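Local structure of chorismate synthase (Campylobacter jejuni, 1SQ1) at residues F13-S16 / H17-V21; S161-K164 / E165-D169; G248-A251 / S252-R255. The protein probably catalyses, with reduced FMN as cofactor, the anti-1,4-elimination of phosphate from 5-enolpyruvylshikimate-3-phosphate that yields chorismate. All coordinates share one frame; numbering follows the deposited sequence.

Interaction 1. Residues F13-S16 / H17-V21; sequences FGES and HGVAV
Glu15 and Gly18 close the reversal of the chain through their backbones. The bond from Gly18 N to Glu15 O is weak (3.1 Å), and the placing of that nitrogen is not fully certain. Between them Ser16 and His17 form the corner of a turn resembling type II, His17 carrying the positive phi (71°). Gly18 follows with a positive phi of its own, which suits a glycine.

Beyond the turn the side chains meet by van der Waals contact. Glu15 has CG anti to its N (chi1 -161°) and bends at chi2, which carries the carboxylate over to the returning limb. There OE2 lies beside CB and CG2 of Val19, and the two side chains pass at a slant. The CB of Glu15 approaches Ala20 O. At the corner the His17 imidazole turns an edge to its predecessor, Ser16 CB lying in the ring plane 3.2 Å from ND1. Where the limbs run into strands, Phe13 O is 4.1 Å from Val21 C, and a backbone bond joins Phe13 to Gly22.

Contacts between subunits cover the base: the Phe13 ring meets Phe13 of the second subunit with planes about 20° apart, and Glu15 packs on Leu65 of that subunit. The whole is a connection between antiparallel strands 9-13 and 21-26. Its Gly-Glu-Ser-His-Gly sequence belongs to the chorismate synthase signature, and a sulfate ion about 3 Å from the Ser16 side chain is consistent with an anion-binding pocket near the predicted FMN site.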
loop_
_atom_site.group_PDB
_atom_site.type_symbol
_atom_site.label_atom_id
_atom_site.label_comp_id
_atom_site.label_asym_id
_atom_site.label_seq_id
_atom_site.Cartn_x
_atom_site.Cartn_y
_atom_site.Cartn_z
ATOM N N PHE A 13 1.734 -17.596 -5.560
ATOM C CA PHE A 13 2.905 -18.148 -4.925
ATOM C C PHE A 13 3.355 -19.341 -5.736
ATOM O O PHE A 13 2.547 -20.068 -6.321
ATOM C CB PHE A 13 2.603 -18.536 -3.477
ATOM C CG PHE A 13 1.427 -19.438 -3.324
ATOM C CD1 PHE A 13 1.606 -20.808 -3.156
ATOM C CD2 PHE A 13 0.135 -18.923 -3.350
ATOM C CE1 PHE A 13 0.515 -21.657 -3.023
ATOM C CE2 PHE A 13 -0.963 -19.759 -3.221
ATOM C CZ PHE A 13 -0.776 -21.131 -3.055
ATOM N N GLY A 14 4.665 -19.516 -5.798
ATOM C CA GLY A 14 5.211 -20.607 -6.569
ATOM C C GLY A 14 5.480 -21.845 -5.749
ATOM O O GLY A 14 5.254 -21.883 -4.538
ATOM N N GLU A 15 5.984 -22.861 -6.436
ATOM C CA GLU A 15 6.305 -24.137 -5.825
ATOM C C GLU A 15 7.407 -24.786 -6.666
ATOM O O GLU A 15 7.167 -25.188 -7.804
ATOM C CB GLU A 15 5.053 -25.015 -5.820
ATOM C CG GLU A 15 5.078 -26.173 -4.846
ATOM C CD GLU A 15 6.105 -27.225 -5.201
ATOM O OE1 GLU A 15 7.289 -27.072 -4.822
ATOM O OE2 GLU A 15 5.715 -28.206 -5.867
ATOM N N SER A 16 8.616 -24.871 -6.120
ATOM C CA SER A 16 9.727 -25.475 -6.849
ATOM C C SER A 16 9.303 -26.826 -7.423
ATOM O O SER A 16 8.279 -27.388 -7.026
ATOM C CB SER A 16 10.928 -25.652 -5.920
ATOM O OG SER A 16 11.309 -24.411 -5.354
ATOM N N HIS A 17 10.085 -27.347 -8.362
ATOM C CA HIS A 17 9.768 -28.632 -8.987
ATOM C C HIS A 17 8.554 -28.504 -9.919
ATOM O O HIS A 17 8.179 -29.454 -10.613
ATOM C CB HIS A 17 9.501 -29.693 -7.909
ATOM C CG HIS A 17 10.644 -29.886 -6.959
ATOM N ND1 HIS A 17 11.310 -28.830 -6.371
ATOM C CD2 HIS A 17 11.227 -31.010 -6.482
ATOM C CE1 HIS A 17 12.253 -29.296 -5.572
ATOM N NE2 HIS A 17 12.224 -30.616 -5.620
ATOM N N GLY A 18 7.945 -27.322 -9.921
ATOM C CA GLY A 18 6.796 -27.074 -10.775
ATOM C C GLY A 18 5.638 -28.035 -10.611
ATOM O O GLY A 18 4.847 -28.222 -11.534
ATOM N N VAL A 19 5.532 -28.647 -9.438
ATOM C CA VAL A 19 4.446 -29.585 -9.174
ATOM C C VAL A 19 3.108 -28.878 -9.403
ATOM O O VAL A 19 2.178 -29.448 -9.987
ATOM C CB VAL A 19 4.507 -30.126 -7.722
ATOM C CG1 VAL A 19 3.340 -31.060 -7.457
ATOM C CG2 VAL A 19 5.826 -30.865 -7.502
ATOM N N ALA A 20 3.021 -27.630 -8.949
ATOM C CA ALA A 20 1.807 -26.837 -9.113
ATOM C C ALA A 20 1.996 -25.384 -8.665
ATOM O O ALA A 20 2.906 -25.064 -7.899
ATOM C CB ALA A 20 0.664 -27.484 -8.338
ATOM N N VAL A 21 1.137 -24.509 -9.166
ATOM C CA VAL A 21 1.183 -23.099 -8.812
ATOM C C VAL A 21 -0.049 -22.789 -7.965
ATOM O O VAL A 21 -0.909 -23.648 -7.771
ATOM C CB VAL A 21 1.157 -22.205 -10.065
ATOM C CG1 VAL A 21 2.347 -22.511 -10.945
ATOM C CG2 VAL A 21 -0.131 -22.428 -10.835
#

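Interaction 2. Residues S161-K164 / E165-D169; sequences SNLK and EEEFD
Lys164 O receives Glu167 N in a weak, bent bond (2.7 Å, 129°) as the chain winds through a short 3-10 turn at 165-167, and a second weak backbone bond, Phe168 N to Glu165 O, carries the winding one residue further.

The turn folds Phe168 back beneath the residues that precede it. Lys164 O sits over one face of the ring, 3.6 Å from CD1, while Ser161 comes in at the edge, near the ring plane, with OG 3.3 Å from CE2. Leu163 CB adds an apolar touch at 4.3 Å from the same CE2. The serine hydroxyl points this way because OG is anti to the backbone N (chi1 165°). It also takes a weak bond from Leu163 N at 3.3 Å and is hydrogen-bonded to the carboxylate of Asp182. Beyond the segments the Phe168 ring meets Phe154 and Phe208 obliquely.

On the outer side Glu167 stretches back along an extended chain and lays its carboxylate on aliphatic carbons. Its OE1 is 3.3 Å from Lys164 CB, and its OE2 is 3.6 Å from Leu163 CG, the leucine crossing it at about a right angle. Lys164 itself bends at chi2 and carries its ammonium group elsewhere, NZ lying 7.2 Å from Glu167 OE1.

Glu165, by contrast, forms a salt bridge with Lys289 on strand 286-292. The chemistry thus divides into a buried aromatic ring bordered by a carbonyl and a hydroxyl, and, toward solvent, a Glu167 carboxylate that meets Lys164 along the lysine's hydrocarbon part, leaving any attraction between their charges probably modest.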
loop_
_atom_site.group_PDB
_atom_site.type_symbol
_atom_site.label_atom_id
_atom_site.label_comp_id
_atom_site.label_asym_id
_atom_site.label_seq_id
_atom_site.Cartn_x
_atom_site.Cartn_y
_atom_site.Cartn_z
ATOM N N SER A 161 -4.002 -8.291 -39.365
ATOM C CA SER A 161 -5.346 -7.959 -39.825
ATOM C C SER A 161 -5.578 -6.471 -39.904
ATOM O O SER A 161 -5.337 -5.742 -38.941
ATOM C CB SER A 161 -6.418 -8.545 -38.907
ATOM O OG SER A 161 -7.682 -7.924 -39.167
ATOM N N ASN A 162 -6.065 -6.017 -41.051
ATOM C CA ASN A 162 -6.338 -4.604 -41.226
ATOM C C ASN A 162 -7.853 -4.363 -41.264
ATOM O O ASN A 162 -8.369 -3.692 -42.159
ATOM C CB ASN A 162 -5.670 -4.107 -42.507
ATOM C CG ASN A 162 -6.235 -4.771 -43.748
ATOM O OD1 ASN A 162 -6.691 -5.921 -43.692
ATOM N ND2 ASN A 162 -6.201 -4.059 -44.882
ATOM N N LEU A 163 -8.557 -4.932 -40.286
ATOM C CA LEU A 163 -10.000 -4.763 -40.161
ATOM C C LEU A 163 -10.291 -3.690 -39.120
ATOM O O LEU A 163 -9.384 -3.158 -38.483
ATOM C CB LEU A 163 -10.663 -6.067 -39.703
ATOM C CG LEU A 163 -11.248 -7.055 -40.715
ATOM C CD1 LEU A 163 -10.193 -7.479 -41.727
ATOM C CD2 LEU A 163 -11.772 -8.261 -39.961
ATOM N N LYS A 164 -11.569 -3.388 -38.941
ATOM C CA LYS A 164 -11.988 -2.396 -37.964
ATOM C C LYS A 164 -12.022 -3.026 -36.572
ATOM O O LYS A 164 -12.336 -4.206 -36.426
ATOM C CB LYS A 164 -13.370 -1.861 -38.331
ATOM C CG LYS A 164 -13.369 -0.831 -39.451
ATOM C CD LYS A 164 -12.848 0.500 -38.927
ATOM C CE LYS A 164 -13.026 1.632 -39.929
ATOM N NZ LYS A 164 -12.558 2.930 -39.353
ATOM N N GLU A 165 -11.689 -2.227 -35.562
ATOM C CA GLU A 165 -11.668 -2.675 -34.170
ATOM C C GLU A 165 -12.936 -3.468 -33.859
ATOM O O GLU A 165 -12.880 -4.644 -33.489
ATOM C CB GLU A 165 -11.602 -1.472 -33.226
ATOM C CG GLU A 165 -10.609 -0.393 -33.622
ATOM C CD GLU A 165 -9.176 -0.782 -33.345
ATOM O OE1 GLU A 165 -8.729 -1.837 -33.846
ATOM O OE2 GLU A 165 -8.491 -0.023 -32.629
ATOM N N GLU A 166 -14.080 -2.807 -34.015
ATOM C CA GLU A 166 -15.375 -3.423 -33.740
ATOM C C GLU A 166 -15.813 -4.303 -34.916
ATOM O O GLU A 166 -17.004 -4.457 -35.175
ATOM C CB GLU A 166 -16.424 -2.327 -33.467
ATOM C CG GLU A 166 -15.970 -1.190 -32.501
ATOM C CD GLU A 166 -15.985 -1.568 -31.013
ATOM O OE1 GLU A 166 -15.624 -2.721 -30.686
ATOM O OE2 GLU A 166 -16.333 -0.698 -30.174
ATOM N N GLU A 167 -14.838 -4.888 -35.613
ATOM C CA GLU A 167 -15.112 -5.746 -36.765
ATOM C C GLU A 167 -14.472 -7.127 -36.646
ATOM O O GLU A 167 -14.776 -8.030 -37.423
ATOM C CB GLU A 167 -14.621 -5.067 -38.039
ATOM C CG GLU A 167 -15.167 -5.677 -39.302
ATOM C CD GLU A 167 -14.857 -4.835 -40.520
ATOM O OE1 GLU A 167 -15.177 -3.627 -40.499
ATOM O OE2 GLU A 167 -14.298 -5.379 -41.493
ATOM N N PHE A 168 -13.574 -7.275 -35.679
ATOM C CA PHE A 168 -12.904 -8.544 -35.449
ATOM C C PHE A 168 -13.943 -9.563 -34.995
ATOM O O PHE A 168 -14.804 -9.255 -34.170
ATOM C CB PHE A 168 -11.818 -8.399 -34.372
ATOM C CG PHE A 168 -10.660 -7.523 -34.775
ATOM C CD1 PHE A 168 -10.468 -6.281 -34.183
ATOM C CD2 PHE A 168 -9.746 -7.951 -35.730
ATOM C CE1 PHE A 168 -9.379 -5.484 -34.540
ATOM C CE2 PHE A 168 -8.662 -7.156 -36.087
ATOM C CZ PHE A 168 -8.480 -5.926 -35.490
ATOM N N ASP A 169 -13.850 -10.779 -35.518
ATOM C CA ASP A 169 -14.806 -11.820 -35.180
ATOM C C ASP A 169 -14.474 -12.576 -33.906
ATOM O O ASP A 169 -13.640 -13.479 -33.911
ATOM C CB ASP A 169 -14.915 -12.814 -36.328
ATOM C CG ASP A 169 -16.215 -13.581 -36.304
ATOM O OD1 ASP A 169 -16.593 -14.073 -35.215
ATOM O OD2 ASP A 169 -16.854 -13.692 -37.376
#

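Interaction 3. Residues G248-A251 / S252-R255; sequences GINA and SKMR
A run of overlapping turns, helical in backbone shape at 249-251, makes up this loop between strand 240-245 and helix 256-259. Each bond reaches three residues back. Ser252 N binds Ile249 O at 3.0 Å, Lys253 N binds Asn250 O, and a longer, weaker bond joins Met254 N to Ala251 O at 3.3 Å.

The Ser252 hydroxyl is also placed to donate to Ile249 O, though the modelled distance, 2.4 Å from OG to O, is too short to be exact. With chi1 at 69°, OG lies between the backbone N and the carbonyl carbon, and from there it folds back toward the same carbonyl that its own N-H uses. The buried hydroxyl would thereby be satisfied within the turn.

Around the outside, Asn250 is flanked by two side chains, each crossing it at about a right angle. Lys253 bends at chi3 and brings CE to 4.1 Å from Asn250 CA. Selenomethionine Met254 sets CG 3.6 Å from Asn250 O, then bends at its selenium, which rests 4.0 Å from Ala251 CA.

Glu244, near the end of strand 240-245, bonds Ile249 N through its carboxylate, tying the start of the winding to that strand. At the other end Ala251 and Met254 pack on Asn259 of helix 256-259, whose N-cap position is held by Arg255. The third subunit covers another side: Ile249 lies on Ile249 of that subunit, and Ser252 on its Tyr291, a residue of strand 286-292.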
loop_
_atom_site.group_PDB
_atom_site.type_symbol
_atom_site.label_atom_id
_atom_site.label_comp_id
_atom_site.label_asym_id
_atom_site.label_seq_id
_atom_site.Cartn_x
_atom_site.Cartn_y
_atom_site.Cartn_z
ATOM N N GLY A 248 -4.455 4.611 -30.141
ATOM C CA GLY A 248 -3.062 4.290 -29.876
ATOM C C GLY A 248 -2.001 5.191 -30.500
ATOM O O GLY A 248 -2.085 6.421 -30.467
ATOM N N ILE A 249 -0.980 4.568 -31.069
ATOM C CA ILE A 249 0.103 5.315 -31.694
ATOM C C ILE A 249 -0.447 6.254 -32.760
ATOM O O ILE A 249 0.055 7.361 -32.940
ATOM C CB ILE A 249 1.131 4.358 -32.332
ATOM C CG1 ILE A 249 1.793 3.519 -31.240
ATOM C CG2 ILE A 249 2.181 5.142 -33.090
ATOM C CD1 ILE A 249 2.744 2.486 -31.772
ATOM N N ASN A 250 -1.488 5.803 -33.457
ATOM C CA ASN A 250 -2.110 6.583 -34.519
ATOM C C ASN A 250 -2.722 7.890 -34.029
ATOM O O ASN A 250 -2.787 8.876 -34.767
ATOM C CB ASN A 250 -3.181 5.753 -35.231
ATOM C CG ASN A 250 -3.786 6.486 -36.416
ATOM O OD1 ASN A 250 -4.966 6.835 -36.401
ATOM N ND2 ASN A 250 -2.975 6.734 -37.446
ATOM N N ALA A 251 -3.179 7.911 -32.790
ATOM C CA ALA A 251 -3.761 9.137 -32.293
ATOM C C ALA A 251 -2.696 10.218 -32.303
ATOM O O ALA A 251 -3.020 11.394 -32.343
ATOM C CB ALA A 251 -4.304 8.947 -30.879
ATOM N N SER A 252 -1.424 9.835 -32.287
ATOM C CA SER A 252 -0.365 10.840 -32.256
ATOM C C SER A 252 -0.224 11.598 -33.575
ATOM O O SER A 252 0.242 12.742 -33.604
ATOM C CB SER A 252 0.968 10.191 -31.890
ATOM O OG SER A 252 1.426 9.344 -32.923
ATOM N N LYS A 253 -0.656 10.956 -34.658
ATOM C CA LYS A 253 -0.594 11.512 -36.001
ATOM C C LYS A 253 -1.889 12.181 -36.436
ATOM O O LYS A 253 -2.015 12.594 -37.584
ATOM C CB LYS A 253 -0.252 10.394 -36.987
ATOM C CG LYS A 253 1.143 9.841 -36.794
ATOM C CD LYS A 253 1.440 8.713 -37.741
ATOM C CE LYS A 253 0.709 7.466 -37.324
ATOM N NZ LYS A 253 1.069 6.357 -38.237
HETATM N N MSE A 254 -2.850 12.288 -35.523
HETATM C CA MSE A 254 -4.144 12.899 -35.829
HETATM C C MSE A 254 -4.261 14.333 -35.347
HETATM O O MSE A 254 -3.363 14.863 -34.710
HETATM C CB MSE A 254 -5.274 12.077 -35.196
HETATM C CG MSE A 254 -5.636 10.805 -35.939
HETATM SE SE MSE A 254 -6.777 9.636 -34.872
HETATM C CE MSE A 254 -8.525 10.355 -35.292
ATOM N N ARG A 255 -5.376 14.967 -35.675
ATOM C CA ARG A 255 -5.628 16.321 -35.216
ATOM C C ARG A 255 -6.837 16.304 -34.297
ATOM O O ARG A 255 -7.725 15.473 -34.452
ATOM C CB ARG A 255 -5.895 17.256 -36.383
ATOM C CG ARG A 255 -4.705 17.479 -37.250
ATOM C CD ARG A 255 -4.784 18.847 -37.847
ATOM N NE ARG A 255 -3.510 19.230 -38.434
ATOM C CZ ARG A 255 -3.264 20.424 -38.953
ATOM N NH1 ARG A 255 -4.209 21.355 -38.957
ATOM N NH2 ARG A 255 -2.073 20.682 -39.470
#

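Interactions 2 and 3 lie on the same side of the chain's centre, their centres 18 Å apart and their nearest atoms about 7 Å apart without touching. They also adjoin the same five-stranded antiparallel sheet: interaction 2 follows strand 159-160, at one edge of the sheet within this chain, and interaction 3 comes after strand 240-245, at the other. Interaction 1 belongs to the other sheet, on the opposite side of the centre, 39 Å from interaction 2 and 44 Å from interaction 3 between centres. It alone lies near annotated sites, with Ser16 about 8 Å from predicted FMN-binding Ser124 between side chains. Interactions 1 and 3 meet different neighbouring subunits of the tetramer, whereas interaction 2 touches none.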